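Local coordinates for protein ATP-dependent Clp protease proteolytic subunit (PDB 4GM2) that is the inactive subunit of the apicoplast caseinolytic protease complex of the malaria parasite, related to ATP-dependent serine peptidases of family S14, at residues A[126-138]-A[178-190]. Numbering follows the deposited sequence.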
ATOM      1  N   LEU A 126      21.232   7.637 -28.974  1.00 82.68           N
ATOM      2  CA  LEU A 126      20.476   8.746 -29.544  1.00 85.06           C
ATOM      3  C   LEU A 126      21.425   9.883 -29.920  1.00 88.25           C
ATOM      4  O   LEU A 126      22.572   9.921 -29.469  1.00 89.37           O
ATOM      5  CB  LEU A 126      19.400   9.242 -28.570  1.00 83.69           C
ATOM      6  CG  LEU A 126      18.248   8.298 -28.194  1.00 83.03           C
ATOM      7  CD1 LEU A 126      17.337   8.963 -27.174  1.00 83.35           C
ATOM      8  CD2 LEU A 126      17.441   7.830 -29.399  1.00 82.20           C
ATOM      9  N   LYS A 127      20.929  10.802 -30.744  1.00 90.50           N
ATOM     10  CA  LYS A 127      21.713  11.913 -31.286  1.00 91.88           C
ATOM     11  C   LYS A 127      22.466  12.729 -30.224  1.00 91.13           C
ATOM     12  O   LYS A 127      23.648  13.036 -30.397  1.00 91.07           O
ATOM     13  CB  LYS A 127      20.796  12.830 -32.104  1.00 95.33           C
ATOM     14  CG  LYS A 127      21.512  13.677 -33.141  1.00101.03           C
ATOM     15  CD  LYS A 127      20.589  14.729 -33.732  1.00105.01           C
ATOM     16  CE  LYS A 127      21.329  15.578 -34.751  1.00109.54           C
ATOM     17  NZ  LYS A 127      20.515  16.739 -35.205  1.00114.83           N
ATOM     18  N   ASN A 128      21.785  13.061 -29.128  1.00 89.47           N
ATOM     19  CA  ASN A 128      22.322  13.994 -28.131  1.00 90.06           C
ATOM     20  C   ASN A 128      22.842  13.356 -26.836  1.00 88.19           C
ATOM     21  O   ASN A 128      23.012  14.035 -25.821  1.00 88.57           O
ATOM     22  CB  ASN A 128      21.282  15.075 -27.814  1.00 90.77           C
ATOM     23  CG  ASN A 128      20.861  15.856 -29.045  1.00 92.77           C
ATOM     24  OD1 ASN A 128      21.684  16.474 -29.715  1.00 94.68           O
ATOM     25  ND2 ASN A 128      19.573  15.833 -29.345  1.00 93.32           N
ATOM     26  N   SER A 129      23.113  12.055 -26.882  1.00 85.90           N
ATOM     27  CA  SER A 129      23.534  11.317 -25.694  1.00 84.56           C
ATOM     28  C   SER A 129      24.986  11.587 -25.297  1.00 85.22           C
ATOM     29  O   SER A 129      25.826  11.871 -26.148  1.00 87.38           O
ATOM     30  CB  SER A 129      23.303   9.820 -25.892  1.00 82.53           C
ATOM     31  OG  SER A 129      21.934   9.555 -26.136  1.00 83.45           O
ATOM     32  N   SER A 130      25.264  11.500 -23.999  1.00 85.23           N
ATOM     33  CA  SER A 130      26.615  11.684 -23.467  1.00 85.59           C
ATOM     34  C   SER A 130      27.123  10.428 -22.783  1.00 83.66           C
ATOM     35  O   SER A 130      26.349   9.656 -22.205  1.00 82.78           O
ATOM     36  CB  SER A 130      26.656  12.837 -22.471  1.00 88.17           C
ATOM     37  OG  SER A 130      26.072  13.998 -23.022  1.00 97.38           O
ATOM     38  N   PHE A 131      28.435  10.237 -22.853  1.00 82.86           N
ATOM     39  CA  PHE A 131      29.102   9.121 -22.209  1.00 79.51           C
ATOM     40  C   PHE A 131      30.306   9.644 -21.447  1.00 81.49           C
ATOM     41  O   PHE A 131      30.940  10.613 -21.860  1.00 83.82           O
ATOM     42  CB  PHE A 131      29.554   8.100 -23.249  1.00 79.16           C
ATOM     43  CG  PHE A 131      28.448   7.594 -24.126  1.00 76.84           C
ATOM     44  CD1 PHE A 131      28.058   8.305 -25.256  1.00 78.25           C
ATOM     45  CD2 PHE A 131      27.799   6.406 -23.828  1.00 73.82           C
ATOM     46  CE1 PHE A 131      27.034   7.841 -26.066  1.00 77.75           C
ATOM     47  CE2 PHE A 131      26.775   5.937 -24.635  1.00 73.62           C
ATOM     48  CZ  PHE A 131      26.391   6.656 -25.755  1.00 74.26           C
ATOM     49  N   CYS A 132      30.619   8.995 -20.334  1.00 82.21           N
ATOM     50  CA  CYS A 132      31.738   9.403 -19.505  1.00 85.23           C
ATOM     51  C   CYS A 132      32.429   8.207 -18.882  1.00 83.89           C
ATOM     52  O   CYS A 132      31.774   7.275 -18.420  1.00 81.96           O
ATOM     53  CB  CYS A 132      31.262  10.346 -18.403  1.00 87.86           C
ATOM     54  SG  CYS A 132      32.587  10.921 -17.324  1.00101.70           S
ATOM     55  N   LEU A 133      33.757   8.237 -18.885  1.00 87.46           N
ATOM     56  CA  LEU A 133      34.554   7.305 -18.096  1.00 88.39           C
ATOM     57  C   LEU A 133      35.280   8.074 -16.995  1.00 93.88           C
ATOM     58  O   LEU A 133      36.014   9.032 -17.263  1.00 95.19           O
ATOM     59  CB  LEU A 133      35.541   6.533 -18.975  1.00 86.72           C
ATOM     60  CG  LEU A 133      34.970   5.507 -19.962  1.00 84.98           C
ATOM     61  CD1 LEU A 133      36.008   5.128 -21.009  1.00 84.77           C
ATOM     62  CD2 LEU A 133      34.447   4.266 -19.249  1.00 81.81           C
ATOM     63  N   ASN A 134      35.044   7.672 -15.751  1.00 97.96           N
ATOM     64  CA  ASN A 134      35.663   8.332 -14.609  1.00104.78           C
ATOM     65  C   ASN A 134      37.109   7.894 -14.444  1.00108.50           C
ATOM     66  O   ASN A 134      37.472   6.766 -14.800  1.00109.27           O
ATOM     67  CB  ASN A 134      34.888   8.052 -13.318  1.00106.88           C
ATOM     68  CG  ASN A 134      33.428   8.458 -13.406  1.00108.70           C
ATOM     69  OD1 ASN A 134      33.089   9.509 -13.953  1.00112.16           O
ATOM     70  ND2 ASN A 134      32.553   7.623 -12.855  1.00107.40           N
ATOM     71  N   GLN A 135      37.928   8.798 -13.913  1.00112.82           N
ATOM     72  CA  GLN A 135      39.293   8.479 -13.524  1.00112.52           C
ATOM     73  C   GLN A 135      39.245   7.336 -12.513  1.00111.34           C
ATOM     74  O   GLN A 135      38.507   7.410 -11.525  1.00112.41           O
ATOM     75  CB  GLN A 135      39.967   9.706 -12.913  1.00114.56           C
ATOM     76  CG  GLN A 135      41.419   9.492 -12.521  1.00116.63           C
ATOM     77  CD  GLN A 135      41.920  10.520 -11.526  1.00119.76           C
ATOM     78  OE1 GLN A 135      42.767  10.218 -10.687  1.00121.28           O
ATOM     79  NE2 GLN A 135      41.396  11.738 -11.610  1.00122.10           N
ATOM     80  N   SER A 136      40.019   6.283 -12.774  1.00109.40           N
ATOM     81  CA  SER A 136      40.006   5.071 -11.950  1.00106.94           C
ATOM     82  C   SER A 136      40.002   5.380 -10.456  1.00109.28           C
ATOM     83  O   SER A 136      40.819   6.162  -9.962  1.00111.88           O
ATOM     84  CB  SER A 136      41.173   4.151 -12.308  1.00106.65           C
ATOM     85  OG  SER A 136      40.974   3.562 -13.578  1.00106.03           O
ATOM     86  N   TYR A 137      39.057   4.763  -9.755  1.00107.65           N
ATOM     87  CA  TYR A 137      38.802   5.065  -8.356  1.00108.86           C
ATOM     88  C   TYR A 137      38.425   3.805  -7.588  1.00108.19           C
ATOM     89  O   TYR A 137      37.874   2.856  -8.155  1.00104.63           O
ATOM     90  CB  TYR A 137      37.692   6.122  -8.232  1.00109.80           C
ATOM     91  CG  TYR A 137      36.355   5.714  -8.833  1.00109.56           C
ATOM     92  CD1 TYR A 137      35.265   5.407  -8.016  1.00108.94           C
ATOM     93  CD2 TYR A 137      36.179   5.636 -10.219  1.00110.32           C
ATOM     94  CE1 TYR A 137      34.043   5.032  -8.561  1.00108.12           C
ATOM     95  CE2 TYR A 137      34.963   5.260 -10.772  1.00108.50           C
ATOM     96  CZ  TYR A 137      33.899   4.961  -9.941  1.00107.34           C
ATOM     97  OH  TYR A 137      32.695   4.592 -10.491  1.00106.32           O
ATOM     98  N   SER A 138      38.742   3.803  -6.297  1.00110.40           N
ATOM     99  CA  SER A 138      38.286   2.763  -5.386  1.00110.76           C
ATOM    100  C   SER A 138      37.628   3.404  -4.177  1.00111.10           C
ATOM    101  O   SER A 138      38.059   4.459  -3.712  1.00111.56           O
ATOM    102  CB  SER A 138      39.446   1.872  -4.946  1.00114.43           C
ATOM    103  OG  SER A 138      39.809   0.969  -5.975  1.00117.50           O
ATOM    104  N   SER A 178      44.285   2.015 -19.642  1.00103.66           N
ATOM    105  CA  SER A 178      44.855   2.394 -18.346  1.00104.41           C
ATOM    106  C   SER A 178      45.307   3.855 -18.361  1.00107.44           C
ATOM    107  O   SER A 178      45.114   4.580 -17.383  1.00106.29           O
ATOM    108  CB  SER A 178      46.027   1.482 -17.982  1.00105.66           C
ATOM    109  OG  SER A 178      46.519   1.771 -16.686  1.00108.49           O
ATOM    110  N   ASN A 179      45.895   4.264 -19.487  1.00111.05           N
ATOM    111  CA  ASN A 179      46.349   5.635 -19.727  1.00116.39           C
ATOM    112  C   ASN A 179      45.206   6.652 -19.731  1.00114.62           C
ATOM    113  O   ASN A 179      45.345   7.763 -19.210  1.00115.79           O
ATOM    114  CB  ASN A 179      47.108   5.686 -21.061  1.00120.92           C
ATOM    115  CG  ASN A 179      47.525   7.089 -21.455  1.00125.56           C
ATOM    116  OD1 ASN A 179      48.487   7.640 -20.916  1.00128.90           O
ATOM    117  ND2 ASN A 179      46.811   7.668 -22.417  1.00125.51           N
ATOM    118  N   VAL A 180      44.078   6.260 -20.317  1.00113.54           N
ATOM    119  CA  VAL A 180      42.928   7.146 -20.469  1.00113.61           C
ATOM    120  C   VAL A 180      42.041   7.171 -19.217  1.00112.35           C
ATOM    121  O   VAL A 180      41.118   7.983 -19.117  1.00113.57           O
ATOM    122  CB  VAL A 180      42.114   6.788 -21.737  1.00111.42           C
ATOM    123  CG1 VAL A 180      41.078   5.707 -21.454  1.00109.47           C
ATOM    124  CG2 VAL A 180      41.456   8.028 -22.317  1.00113.18           C
ATOM    125  N   LEU A 181      42.329   6.280 -18.269  1.00110.37           N
ATOM    126  CA  LEU A 181      41.594   6.234 -17.004  1.00108.52           C
ATOM    127  C   LEU A 181      42.306   6.999 -15.885  1.00111.87           C
ATOM    128  O   LEU A 181      41.934   6.896 -14.713  1.00109.84           O
ATOM    129  CB  LEU A 181      41.311   4.786 -16.582  1.00104.77           C
ATOM    130  CG  LEU A 181      40.234   3.990 -17.332  1.00103.13           C
ATOM    131  CD1 LEU A 181      40.000   2.649 -16.653  1.00102.02           C
ATOM    132  CD2 LEU A 181      38.925   4.757 -17.460  1.00101.90           C
ATOM    133  N   GLU A 182      43.327   7.766 -16.259  1.00116.62           N
ATOM    134  CA  GLU A 182      44.023   8.651 -15.326  1.00120.06           C
ATOM    135  C   GLU A 182      43.418  10.055 -15.372  1.00120.75           C
ATOM    136  O   GLU A 182      43.805  10.935 -14.602  1.00124.10           O
ATOM    137  CB  GLU A 182      45.523   8.687 -15.632  1.00124.51           C
ATOM    138  CG  GLU A 182      46.240   7.382 -15.318  1.00127.95           C
ATOM    139  CD  GLU A 182      47.701   7.385 -15.727  1.00134.28           C
ATOM    140  OE1 GLU A 182      48.132   6.413 -16.382  1.00136.28           O
ATOM    141  OE2 GLU A 182      48.420   8.353 -15.395  1.00139.59           O
ATOM    142  N   ARG A 183      42.462  10.242 -16.281  1.00117.89           N
ATOM    143  CA  ARG A 183      41.728  11.493 -16.441  1.00117.78           C
ATOM    144  C   ARG A 183      40.263  11.177 -16.716  1.00113.64           C
ATOM    145  O   ARG A 183      39.947  10.106 -17.229  1.00113.42           O
ATOM    146  CB  ARG A 183      42.293  12.301 -17.616  1.00121.53           C
ATOM    147  CG  ARG A 183      43.663  12.925 -17.394  1.00126.21           C
ATOM    148  CD  ARG A 183      43.566  14.229 -16.617  1.00130.41           C
ATOM    149  NE  ARG A 183      44.873  14.858 -16.439  1.00137.10           N
ATOM    150  CZ  ARG A 183      45.721  14.582 -15.449  1.00139.01           C
ATOM    151  NH1 ARG A 183      45.414  13.675 -14.528  1.00136.20           N
ATOM    152  NH2 ARG A 183      46.886  15.215 -15.382  1.00142.99           N
ATOM    153  N   ASP A 184      39.372  12.106 -16.376  1.00113.43           N
ATOM    154  CA  ASP A 184      37.966  12.006 -16.772  1.00108.80           C
ATOM    155  C   ASP A 184      37.832  12.321 -18.258  1.00109.51           C
ATOM    156  O   ASP A 184      38.371  13.321 -18.737  1.00114.30           O
ATOM    157  CB  ASP A 184      37.099  12.971 -15.957  1.00108.15           C
ATOM    158  CG  ASP A 184      36.878  12.502 -14.531  1.00106.87           C
ATOM    159  OD1 ASP A 184      37.071  11.301 -14.246  1.00105.57           O
ATOM    160  OD2 ASP A 184      36.496  13.343 -13.692  1.00107.84           O
ATOM    161  N   LYS A 185      37.118  11.463 -18.984  1.00106.33           N
ATOM    162  CA  LYS A 185      36.926  11.658 -20.419  1.00105.38           C
ATOM    163  C   LYS A 185      35.446  11.696 -20.780  1.00102.57           C
ATOM    164  O   LYS A 185      34.676  10.821 -20.382  1.00100.62           O
ATOM    165  CB  LYS A 185      37.650  10.570 -21.218  1.00104.05           C
ATOM    166  CG  LYS A 185      38.041  10.993 -22.628  1.00105.77           C
ATOM    167  CD  LYS A 185      38.811   9.896 -23.344  1.00103.61           C
ATOM    168  CE  LYS A 185      39.249  10.316 -24.739  1.00105.65           C
ATOM    169  NZ  LYS A 185      40.428  11.227 -24.716  1.00108.37           N
ATOM    170  N   TYR A 186      35.053  12.721 -21.530  1.00103.37           N
ATOM    171  CA  TYR A 186      33.663  12.876 -21.945  1.00100.44           C
ATOM    172  C   TYR A 186      33.500  12.646 -23.439  1.00 98.18           C
ATOM    173  O   TYR A 186      34.366  13.018 -24.234  1.00101.93           O
ATOM    174  CB  TYR A 186      33.120  14.244 -21.528  1.00105.32           C
ATOM    175  CG  TYR A 186      32.978  14.393 -20.029  1.00109.36           C
ATOM    176  CD1 TYR A 186      34.037  14.871 -19.249  1.00111.38           C
ATOM    177  CD2 TYR A 186      31.788  14.045 -19.385  1.00109.31           C
ATOM    178  CE1 TYR A 186      33.912  15.001 -17.874  1.00113.24           C
ATOM    179  CE2 TYR A 186      31.654  14.175 -18.010  1.00110.79           C
ATOM    180  CZ  TYR A 186      32.718  14.651 -17.260  1.00113.87           C
ATOM    181  OH  TYR A 186      32.585  14.777 -15.896  1.00117.34           O
ATOM    182  N   PHE A 187      32.388  12.017 -23.807  1.00 91.88           N
ATOM    183  CA  PHE A 187      32.120  11.652 -25.187  1.00 88.66           C
ATOM    184  C   PHE A 187      30.731  12.113 -25.582  1.00 88.52           C
ATOM    185  O   PHE A 187      29.775  11.945 -24.820  1.00 88.57           O
ATOM    186  CB  PHE A 187      32.170  10.129 -25.360  1.00 85.48           C
ATOM    187  CG  PHE A 187      33.455   9.494 -24.910  1.00 84.69           C
ATOM    188  CD1 PHE A 187      33.638   9.117 -23.582  1.00 83.02           C
ATOM    189  CD2 PHE A 187      34.475   9.243 -25.820  1.00 85.55           C
ATOM    190  CE1 PHE A 187      34.823   8.524 -23.168  1.00 82.17           C
ATOM    191  CE2 PHE A 187      35.662   8.648 -25.413  1.00 84.81           C
ATOM    192  CZ  PHE A 187      35.833   8.285 -24.086  1.00 82.47           C
ATOM    193  N   ASN A 188      30.622  12.696 -26.772  1.00 89.04           N
ATOM    194  CA  ASN A 188      29.335  12.780 -27.452  1.00 89.00           C
ATOM    195  C   ASN A 188      29.144  11.484 -28.242  1.00 87.20           C
ATOM    196  O   ASN A 188      30.065  10.667 -28.316  1.00 88.18           O
ATOM    197  CB  ASN A 188      29.249  14.019 -28.353  1.00 93.93           C
ATOM    198  CG  ASN A 188      30.302  14.032 -29.452  1.00 97.92           C
ATOM    199  OD1 ASN A 188      30.501  13.045 -30.160  1.00 98.47           O
ATOM    200  ND2 ASN A 188      30.968  15.169 -29.611  1.00100.80           N
ATOM    201  N   ALA A 189      27.960  11.292 -28.819  1.00 85.49           N
ATOM    202  CA  ALA A 189      27.648  10.069 -29.566  1.00 82.23           C
ATOM    203  C   ALA A 189      28.689   9.734 -30.643  1.00 83.78           C
ATOM    204  O   ALA A 189      29.124   8.585 -30.742  1.00 80.64           O
ATOM    205  CB  ALA A 189      26.252  10.150 -30.170  1.00 81.50           C
ATOM    206  N   ASP A 190      29.084  10.737 -31.431  1.00 87.25           N
ATOM    207  CA  ASP A 190      30.079  10.568 -32.499  1.00 90.57           C
ATOM    208  C   ASP A 190      31.436  10.125 -31.965  1.00 90.15           C
ATOM    209  O   ASP A 190      32.091   9.257 -32.550  1.00 89.71           O
ATOM    210  CB  ASP A 190      30.250  11.869 -33.294  1.00 96.01           C
ATOM    211  CG  ASP A 190      29.088  12.150 -34.224  1.00 98.11           C
ATOM    212  OD1 ASP A 190      28.456  11.185 -34.698  1.00 97.85           O
ATOM    213  OD2 ASP A 190      28.817  13.340 -34.495  1.00100.99           O
TER
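Phe-131 and Phe-187 face each other as an antiparallel hydrogen-bonded pair, N-H to carbonyl in both directions (2.9 Å from Phe-131 N to Phe-187 O), and Leu-133 pairs with Lys-185 in the same way. Strand 185-188 thereby adds an antiparallel edge to the parallel pair 106-108 and 130-133, completing a small mixed sheet. The face carrying Phe-131, Leu-133 and Phe-187 is apolar and buried: Phe-131 CB meets Phe-187 CB at 3.9 Å. The Leu-133 and Phe-187 side chains meet at a slant, Leu-133 CD1 4.2 Å from Phe-187 CE1. Lys-185 starts there too, but its long chain leads the ammonium away. Leu-133 and Leu-181 also pack on helix 148-170.

On the other face Cys-132 SG, anti to its backbone nitrogen (chi1 -180°), lies over the exposed Tyr-186 ring, 3.8 Å from its centroid; the small, polarisable sulfur suits this sulfur-aromatic contact, and the ring helps cover it.

The solvent side lies past the strands, where exposed Gln-135 lays its aliphatic CG against Glu-182 O. The chemistry implies that backbone bonds set the register and apolar burial secures one face, while beyond the strands Asp-184 OD1 (2.7 Å) and Leu-181 O (2.8 Å) take up Gln-135 N and Ser-136 N, respectively.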